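Local coordinates for bifunctional endo-1,4-beta-xylanase A (Neocallimastix patriciarum, PDB 2VG9), which probably hydrolyses internal beta-1,4-xylosidic bonds of xylan, as a family 11 glycoside hydrolase (endo-1,4-beta-xylanase, EC 3.2.1.8) with a beta jelly-roll fold, at residues T131-Q136 with G170-S175; I114-V119 with S161-K166; L75-T80 with Q165-G170. All coordinates share one frame; numbering follows the deposited sequence.

Contact 1: residues T131-Q136 with G170-S175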
loop_
_atom_site.group_PDB
_atom_site.type_symbol
_atom_site.label_atom_id
_atom_site.label_comp_id
_atom_site.label_asym_id
_atom_site.label_seq_id
_atom_site.Cartn_x
_atom_site.Cartn_y
_atom_site.Cartn_z
ATOM N N THR A 131 17.907 7.524 4.861
ATOM C CA THR A 131 18.437 7.014 3.602
ATOM C C THR A 131 18.195 5.518 3.550
ATOM O O THR A 131 18.693 4.801 4.412
ATOM C CB THR A 131 19.987 7.326 3.463
ATOM O OG1 THR A 131 20.202 8.737 3.545
ATOM C CG2 THR A 131 20.529 6.826 2.118
ATOM N N ILE A 132 17.441 5.050 2.551
ATOM C CA ILE A 132 17.146 3.625 2.376
ATOM C C ILE A 132 17.319 3.309 0.875
ATOM O O ILE A 132 16.875 4.074 0.033
ATOM C CB ILE A 132 15.699 3.216 2.879
ATOM C CG1 ILE A 132 15.574 3.424 4.404
ATOM C CG2 ILE A 132 15.398 1.763 2.534
ATOM C CD1 ILE A 132 14.131 3.541 4.975
ATOM N N ASP A 133 17.976 2.196 0.551
ATOM C CA ASP A 133 18.240 1.859 -0.853
ATOM C C ASP A 133 18.904 3.021 -1.625
ATOM O O ASP A 133 18.647 3.230 -2.814
ATOM C CB ASP A 133 16.946 1.369 -1.561
ATOM C CG ASP A 133 16.390 0.099 -0.938
ATOM O OD1 ASP A 133 17.181 -0.843 -0.706
ATOM O OD2 ASP A 133 15.175 0.043 -0.653
ATOM N N GLY A 134 19.740 3.792 -0.918
ATOM C CA GLY A 134 20.496 4.876 -1.498
ATOM C C GLY A 134 19.667 6.113 -1.793
ATOM O O GLY A 134 20.125 7.020 -2.510
ATOM N N ALA A 135 18.435 6.136 -1.275
ATOM C CA ALA A 135 17.492 7.193 -1.594
ATOM C C ALA A 135 16.907 7.805 -0.329
ATOM O O ALA A 135 16.825 7.139 0.723
ATOM C CB ALA A 135 16.361 6.649 -2.481
ATOM N N GLN A 136 16.463 9.055 -0.461
ATOM C CA GLN A 136 15.860 9.805 0.627
ATOM C C GLN A 136 14.357 9.529 0.769
ATOM O O GLN A 136 13.607 9.577 -0.231
ATOM C CB GLN A 136 16.100 11.314 0.442
ATOM C CG GLN A 136 17.589 11.721 0.486
ATOM C CD GLN A 136 18.349 11.142 1.727
ATOM O OE1 GLN A 136 19.174 10.218 1.607
ATOM N NE2 GLN A 136 18.038 11.675 2.910
ATOM N N GLY A 170 11.801 -0.224 -9.369
ATOM C CA GLY A 170 13.032 -0.366 -8.638
ATOM C C GLY A 170 12.977 -1.404 -7.544
ATOM O O GLY A 170 12.015 -2.141 -7.452
ATOM N N HIS A 171 14.033 -1.455 -6.736
ATOM C CA HIS A 171 14.126 -2.371 -5.607
ATOM C C HIS A 171 13.805 -1.647 -4.301
ATOM O O HIS A 171 14.281 -0.532 -4.085
ATOM C CB HIS A 171 15.544 -2.904 -5.497
ATOM C CG HIS A 171 15.742 -3.753 -4.283
ATOM N ND1 HIS A 171 16.211 -3.241 -3.090
ATOM C CD2 HIS A 171 15.439 -5.052 -4.050
ATOM C CE1 HIS A 171 16.237 -4.208 -2.185
ATOM N NE2 HIS A 171 15.764 -5.308 -2.739
ATOM N N ILE A 172 12.978 -2.265 -3.461
ATOM C CA ILE A 172 12.727 -1.758 -2.110
ATOM C C ILE A 172 13.103 -2.833 -1.084
ATOM O O ILE A 172 12.583 -3.959 -1.108
ATOM C CB ILE A 172 11.239 -1.348 -1.906
ATOM C CG1 ILE A 172 10.821 -0.273 -2.956
ATOM C CG2 ILE A 172 10.946 -0.949 -0.399
ATOM C CD1 ILE A 172 9.338 -0.042 -3.043
ATOM N N THR A 173 14.017 -2.466 -0.191
ATOM C CA THR A 173 14.304 -3.268 0.986
ATOM C C THR A 173 13.282 -2.931 2.066
ATOM O O THR A 173 13.536 -2.128 2.984
ATOM C CB THR A 173 15.752 -3.087 1.484
ATOM O OG1 THR A 173 16.639 -3.074 0.353
ATOM C CG2 THR A 173 16.129 -4.208 2.501
ATOM N N VAL A 174 12.122 -3.570 1.938
ATOM C CA VAL A 174 10.988 -3.359 2.820
ATOM C C VAL A 174 11.421 -3.512 4.301
ATOM O O VAL A 174 11.031 -2.707 5.159
ATOM C CB VAL A 174 9.834 -4.344 2.461
ATOM C CG1 VAL A 174 8.708 -4.275 3.478
ATOM C CG2 VAL A 174 9.283 -4.043 1.017
ATOM N N SER A 175 12.265 -4.506 4.594
ATOM C CA SER A 175 12.726 -4.724 5.975
ATOM C C SER A 175 13.539 -3.544 6.543
ATOM O O SER A 175 13.578 -3.366 7.758
ATOM C CB SER A 175 13.544 -6.039 6.068
ATOM O OG SER A 175 14.469 -6.172 4.986
#
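D133 reaches T173 because its CG stands opposite the carbonyl carbon and beside the backbone N (chi1 -62°), which swings the carboxylate out of the I132-A135 turn and against the chain at H171-T173. T173 offers its backbone N-H to this carboxylate. The sound bond is from T173 N to D133 OD2, 2.8 Å long and nearly straight at 171°; it meets the syn side of OD2, 16° out of the carboxylate plane. The second oxygen, OD1, has T173 OG1 beside it as modelled, but that hydroxyl is crowded and its exact place is less sure. D133 OD2 also lies 3.4 Å from I172 CA. An alanine here would probably leave T173 N without its acceptor and take from the hairpin its polar grip on the neighbouring strand. The turn carrying the acid is a type I' hairpin with D133 and G134 at positive phi, closed by I132 N to A135 O at 2.8 Å and A135 N to I132 O at 2.9 Å. T173 centres an inverse gamma turn just before helix 174-182, against which I132 packs at D176, H177 and E180. The carboxylate thus ties the hairpin of strands 128-132 and 135-145 to strand 169-173, whose other edge pairs with strand 73-86.

Contact 2: residues I114-V119 with S161-K166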
loop_
_atom_site.group_PDB
_atom_site.type_symbol
_atom_site.label_atom_id
_atom_site.label_comp_id
_atom_site.label_asym_id
_atom_site.label_seq_id
_atom_site.Cartn_x
_atom_site.Cartn_y
_atom_site.Cartn_z
ATOM N N ILE A 114 4.746 2.642 1.986
ATOM C CA ILE A 114 6.034 3.096 1.504
ATOM C C ILE A 114 5.743 3.679 0.130
ATOM O O ILE A 114 5.562 2.935 -0.848
ATOM C CB ILE A 114 7.083 1.956 1.430
ATOM C CG1 ILE A 114 7.324 1.361 2.834
ATOM C CG2 ILE A 114 8.408 2.471 0.854
ATOM C CD1 ILE A 114 7.998 0.005 2.775
ATOM N N ILE A 115 5.655 5.012 0.072
ATOM C CA ILE A 115 5.092 5.652 -1.118
ATOM C C ILE A 115 6.187 6.023 -2.088
ATOM O O ILE A 115 7.026 6.878 -1.796
ATOM C CB ILE A 115 4.216 6.883 -0.766
ATOM C CG1 ILE A 115 3.181 6.511 0.308
ATOM C CG2 ILE A 115 3.580 7.480 -2.024
ATOM C CD1 ILE A 115 2.250 7.663 0.737
ATOM N N GLU A 116 6.134 5.374 -3.254
ATOM C CA GLU A 116 7.119 5.515 -4.325
ATOM C C GLU A 116 6.799 6.631 -5.312
ATOM O O GLU A 116 7.703 7.255 -5.875
ATOM C CB GLU A 116 7.228 4.180 -5.075
ATOM C CG GLU A 116 7.742 3.076 -4.191
ATOM C CD GLU A 116 9.257 3.238 -3.923
ATOM O OE1 GLU A 116 10.070 2.887 -4.820
ATOM O OE2 GLU A 116 9.620 3.728 -2.829
ATOM N N ASP A 117 5.515 6.875 -5.515
ATOM C CA ASP A 117 5.047 7.875 -6.462
ATOM C C ASP A 117 3.625 8.241 -6.030
ATOM O O ASP A 117 2.937 7.452 -5.325
ATOM C CB ASP A 117 5.072 7.318 -7.903
ATOM C CG ASP A 117 5.085 8.421 -8.988
ATOM O OD1 ASP A 117 4.991 9.614 -8.689
ATOM O OD2 ASP A 117 5.176 8.077 -10.175
ATOM N N TRP A 118 3.238 9.483 -6.353
ATOM C CA TRP A 118 1.936 10.027 -6.001
ATOM C C TRP A 118 1.642 11.193 -6.942
ATOM O O TRP A 118 2.559 11.780 -7.544
ATOM C CB TRP A 118 1.867 10.534 -4.548
ATOM C CG TRP A 118 2.970 11.522 -4.189
ATOM C CD1 TRP A 118 4.206 11.221 -3.674
ATOM C CD2 TRP A 118 2.941 12.957 -4.364
ATOM N NE1 TRP A 118 4.942 12.377 -3.498
ATOM C CE2 TRP A 118 4.179 13.457 -3.905
ATOM C CE3 TRP A 118 1.974 13.862 -4.849
ATOM C CZ2 TRP A 118 4.499 14.845 -3.938
ATOM C CZ3 TRP A 118 2.295 15.259 -4.888
ATOM C CH2 TRP A 118 3.559 15.716 -4.439
ATOM N N VAL A 119 0.373 11.552 -7.034
ATOM C CA VAL A 119 -0.009 12.681 -7.867
ATOM C C VAL A 119 -0.903 13.630 -7.074
ATOM O O VAL A 119 -1.829 13.178 -6.378
ATOM C CB VAL A 119 -0.674 12.243 -9.185
ATOM C CG1 VAL A 119 -1.110 13.490 -10.027
ATOM C CG2 VAL A 119 0.291 11.316 -9.993
ATOM N N SER A 161 6.735 6.021 4.927
ATOM C CA SER A 161 7.975 6.441 4.291
ATOM C C SER A 161 7.552 7.037 2.955
ATOM O O SER A 161 6.957 6.355 2.116
ATOM C CB SER A 161 8.846 5.236 3.951
ATOM O OG SER A 161 9.504 4.713 5.076
ATOM N N VAL A 162 7.903 8.292 2.724
ATOM C CA VAL A 162 7.554 8.902 1.461
ATOM C C VAL A 162 8.835 9.161 0.688
ATOM O O VAL A 162 9.694 9.925 1.149
ATOM C CB VAL A 162 6.747 10.204 1.689
ATOM C CG1 VAL A 162 6.452 10.918 0.339
ATOM C CG2 VAL A 162 5.469 9.873 2.479
ATOM N N ARG A 163 8.976 8.516 -0.468
ATOM C CA ARG A 163 10.155 8.714 -1.332
ATOM C C ARG A 163 10.200 10.148 -1.863
ATOM O O ARG A 163 9.209 10.645 -2.431
ATOM C CB ARG A 163 10.138 7.751 -2.531
ATOM C CG ARG A 163 11.487 7.661 -3.218
ATOM C CD ARG A 163 11.496 6.655 -4.382
ATOM N NE ARG A 163 12.763 6.700 -5.149
ATOM C CZ ARG A 163 13.836 5.969 -4.847
ATOM N NH1 ARG A 163 13.791 5.123 -3.832
ATOM N NH2 ARG A 163 14.934 6.023 -5.591
ATOM N N GLN A 164 11.353 10.799 -1.684
ATOM C CA GLN A 164 11.509 12.199 -2.075
ATOM C C GLN A 164 11.595 12.380 -3.602
ATOM O O GLN A 164 11.068 13.361 -4.139
ATOM C CB GLN A 164 12.667 12.870 -1.312
ATOM C CG GLN A 164 12.411 12.864 0.224
ATOM C CD GLN A 164 11.089 13.538 0.579
ATOM O OE1 GLN A 164 10.088 12.887 0.913
ATOM N NE2 GLN A 164 11.065 14.831 0.458
ATOM N N GLN A 165 12.216 11.410 -4.276
ATOM C CA GLN A 165 12.356 11.415 -5.746
ATOM C C GLN A 165 11.384 10.351 -6.281
ATOM O O GLN A 165 11.676 9.156 -6.166
ATOM C CB GLN A 165 13.801 11.068 -6.119
ATOM C CG GLN A 165 14.235 11.427 -7.560
ATOM C CD GLN A 165 15.574 10.738 -8.033
ATOM O OE1 GLN A 165 16.404 10.286 -7.214
ATOM N NE2 GLN A 165 15.767 10.669 -9.379
ATOM N N LYS A 166 10.255 10.774 -6.862
ATOM C CA LYS A 166 9.243 9.849 -7.358
ATOM C C LYS A 166 9.786 8.881 -8.409
ATOM O O LYS A 166 10.558 9.265 -9.301
ATOM C CB LYS A 166 8.098 10.626 -7.983
ATOM C CG LYS A 166 7.220 11.357 -7.000
ATOM C CD LYS A 166 6.359 12.362 -7.776
ATOM C CE LYS A 166 5.491 13.206 -6.825
ATOM N NZ LYS A 166 4.471 13.983 -7.602
HETATM O O HOH W 1 6.788 9.371 -3.386
HETATM O O HOH W 2 7.679 13.004 -2.867
#
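The carbonyl oxygen I115 O is gripped twice: by R163 N, 2.9 Å from I115 O, and by water 1, which also donates to R163 O. With I115 N bonded to S161 O at 2.8 Å, this makes a short parallel ladder, I114 beside S161 and I115 beside V162. I115 CD1 rests on V162 CG2 on one face of the sheet, while I114 CG2 faces S161 CB on the other. At E116 the strand turns a corner; E116 and D117 form a classic beta bulge opposite L93, and the chain moves on to W118. There K166 lies across the indole at about a right angle. Its chain, extended beyond CG, carries CE over the five-membered ring, 3.5 Å from the centroid, and NZ over the six-membered ring, also 3.5 Å from its centroid and only 1° off the normal: a CH-pi contact continuing into a cation-pi contact. The same NZ donates to W118 O at 2.9 Å, tilted 32° from the carbonyl plane. W118 chi1 of 53° sets CG between its own backbone N and carbonyl carbon, which lays the ring beneath the lysine. At the ring edge, in its plane, NE1 gives its hydrogen to water 2, which passes one on to R163 O. D117 OD1 lies against the lysine methylenes, 3.2 Å from K166 CD. E116 OE2 lies 3.8 Å from R163 CD, a methylene; the E116 carboxylate is held by Y77, R167 and Y137, and R163 NH1 by Y137. Within these two segments the lysine charge is probably stabilised by the indole face and a carbonyl, with D117 OD1, beyond salt-bridge range, perhaps adding a weaker attraction.

Contact 3: residues L75-T80 with Q165-G170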
loop_
_atom_site.group_PDB
_atom_site.type_symbol
_atom_site.label_atom_id
_atom_site.label_comp_id
_atom_site.label_asym_id
_atom_site.label_seq_id
_atom_site.Cartn_x
_atom_site.Cartn_y
_atom_site.Cartn_z
ATOM N N LEU A 75 11.170 -6.210 -2.164
ATOM C CA LEU A 75 10.097 -6.020 -3.152
ATOM C C LEU A 75 10.708 -5.347 -4.370
ATOM O O LEU A 75 11.328 -4.283 -4.248
ATOM C CB LEU A 75 8.896 -5.209 -2.593
ATOM C CG LEU A 75 7.642 -4.990 -3.507
ATOM C CD1 LEU A 75 6.362 -4.845 -2.686
ATOM C CD2 LEU A 75 7.780 -3.745 -4.398
ATOM N N ASP A 76 10.515 -5.970 -5.537
ATOM C CA ASP A 76 11.016 -5.435 -6.792
ATOM C C ASP A 76 9.804 -5.226 -7.655
ATOM O O ASP A 76 8.937 -6.086 -7.693
ATOM C CB ASP A 76 11.959 -6.429 -7.465
ATOM C CG ASP A 76 13.207 -6.677 -6.669
ATOM O OD1 ASP A 76 13.908 -5.724 -6.374
ATOM O OD2 ASP A 76 13.499 -7.843 -6.328
ATOM N N TYR A 77 9.725 -4.088 -8.323
ATOM C CA TYR A 77 8.552 -3.748 -9.118
ATOM C C TYR A 77 8.960 -2.931 -10.354
ATOM O O TYR A 77 10.002 -2.260 -10.370
ATOM C CB TYR A 77 7.502 -3.002 -8.246
ATOM C CG TYR A 77 7.876 -1.554 -7.934
ATOM C CD1 TYR A 77 7.228 -0.489 -8.585
ATOM C CD2 TYR A 77 8.877 -1.261 -7.006
ATOM C CE1 TYR A 77 7.600 0.877 -8.315
ATOM C CE2 TYR A 77 9.261 0.074 -6.721
ATOM C CZ TYR A 77 8.619 1.126 -7.388
ATOM O OH TYR A 77 9.009 2.383 -7.095
ATOM N N ALA A 78 8.159 -3.028 -11.411
ATOM C CA ALA A 78 8.231 -2.079 -12.542
ATOM C C ALA A 78 6.798 -1.831 -13.018
ATOM O O ALA A 78 6.039 -2.794 -13.219
ATOM C CB ALA A 78 9.107 -2.623 -13.697
ATOM N N ALA A 79 6.461 -0.548 -13.185
ATOM C CA ALA A 79 5.114 -0.077 -13.522
ATOM C C ALA A 79 5.146 1.172 -14.416
ATOM O O ALA A 79 6.121 1.912 -14.430
ATOM C CB ALA A 79 4.315 0.239 -12.245
ATOM N N THR A 80 4.057 1.386 -15.151
ATOM C CA THR A 80 3.694 2.717 -15.644
ATOM C C THR A 80 2.478 3.117 -14.807
ATOM O O THR A 80 1.668 2.276 -14.427
ATOM C CB THR A 80 3.367 2.744 -17.165
ATOM O OG1 THR A 80 2.379 1.765 -17.442
ATOM C CG2 THR A 80 4.601 2.399 -17.992
ATOM N N GLN A 165 12.216 11.410 -4.276
ATOM C CA GLN A 165 12.356 11.415 -5.746
ATOM C C GLN A 165 11.384 10.351 -6.281
ATOM O O GLN A 165 11.676 9.156 -6.166
ATOM C CB GLN A 165 13.801 11.068 -6.119
ATOM C CG GLN A 165 14.235 11.427 -7.560
ATOM C CD GLN A 165 15.574 10.738 -8.033
ATOM O OE1 GLN A 165 16.404 10.286 -7.214
ATOM N NE2 GLN A 165 15.767 10.669 -9.379
ATOM N N LYS A 166 10.255 10.774 -6.862
ATOM C CA LYS A 166 9.243 9.849 -7.358
ATOM C C LYS A 166 9.786 8.881 -8.409
ATOM O O LYS A 166 10.558 9.265 -9.301
ATOM C CB LYS A 166 8.098 10.626 -7.983
ATOM C CG LYS A 166 7.220 11.357 -7.000
ATOM C CD LYS A 166 6.359 12.362 -7.776
ATOM C CE LYS A 166 5.491 13.206 -6.825
ATOM N NZ LYS A 166 4.471 13.983 -7.602
ATOM N N ARG A 167 9.343 7.631 -8.353
ATOM C CA ARG A 167 9.706 6.705 -9.395
ATOM C C ARG A 167 8.618 5.643 -9.567
ATOM O O ARG A 167 7.711 5.553 -8.738
ATOM C CB ARG A 167 11.054 6.075 -9.058
ATOM C CG ARG A 167 11.007 5.190 -7.839
ATOM C CD ARG A 167 12.322 4.456 -7.626
ATOM N NE ARG A 167 12.213 3.579 -6.448
ATOM C CZ ARG A 167 13.125 2.676 -6.095
ATOM N NH1 ARG A 167 14.257 2.555 -6.805
ATOM N NH2 ARG A 167 12.923 1.926 -5.010
ATOM N N THR A 168 8.703 4.852 -10.634
ATOM C CA THR A 168 7.695 3.796 -10.874
ATOM C C THR A 168 8.338 2.454 -11.153
ATOM O O THR A 168 7.672 1.536 -11.645
ATOM C CB THR A 168 6.733 4.137 -12.027
ATOM O OG1 THR A 168 7.467 4.221 -13.240
ATOM C CG2 THR A 168 5.983 5.462 -11.803
ATOM N N SER A 169 9.623 2.315 -10.809
ATOM C CA SER A 169 10.265 0.986 -10.790
ATOM C C SER A 169 11.476 0.958 -9.876
ATOM O O SER A 169 12.121 1.998 -9.649
ATOM C CB SER A 169 10.667 0.525 -12.210
ATOM O OG SER A 169 11.681 1.353 -12.717
ATOM N N GLY A 170 11.801 -0.224 -9.369
ATOM C CA GLY A 170 13.032 -0.366 -8.638
ATOM C C GLY A 170 12.977 -1.404 -7.544
ATOM O O GLY A 170 12.015 -2.141 -7.452
#
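Y77 and G170 form an antiparallel hydrogen-bonded pair, Y77 N to G170 O at 3.1 Å and G170 N to Y77 O at 2.9 Å, followed by the non-hydrogen-bonded pair A78 with S169 and by a more bent bond from A79 N to T168 O (136° at the hydrogen). The CA atoms of A78 and S169 are close, at 4.1 Å, and their CB atoms touch on one face of the sheet. On the other face the Y77 ring folds back over the partner strand. A chi1 of 75° puts its CG in the crowded position between backbone N and carbonyl carbon, and the ring lies flat beneath the S169-G170 peptide. S169 CA makes a CH-pi contact 3.9 Å from the ring centroid, and G170 N also stands over that face toward the rim. Y77 CE1 presses on T168 C at 3.3 Å. R167 comes in beside the phenol end, its guanidinium plane 82° from the ring, with R167 CG 3.5 Å from Y77 OH; both polar ends turn to E116. The flat guanidinium also carries G170 CA over one of its faces. G170 has a positive phi, and a CB there would run into both R167 NH1 and the carbonyl O of S169, so glycine lets arginine and strand lie together. R167 NH2 reaches on to H171 O. In the fold, strand 169-173 is the outermost strand on this side of the six-stranded sheet; strand 73-86 separates it from strand 203-216, which A78 meets at T210 and L211, while Y77 packs inward on L196 of strand 190-200, a member of the other sheet, and so bridges the two sheets of the jelly roll.

How the contacts relate
The contacts have centres 10 to 11 Å apart and meet around E116. E116 OE1 of contact 2 lies 2.6 Å from Y77 OH and 2.8 Å from R167 NE, joining it to contact 3, while I172 CD1 of contact 1 packs 3.4 Å from E116 CD. Contacts 1 and 3 share G170 and strand 169-173, whose pairing with strand 73-86 probably goes on through I172 N to L75 O, 2.7 Å; contacts 1 and 2 are probably linked through Q136 O and Q164 N at 2.9 Å. Strands 135-145 and 153-163, used by contacts 1 and 2, probably carry the thumb of the family 11 fold beyond them. The W118 side chain is about 8 Å from a bound cadmium ion.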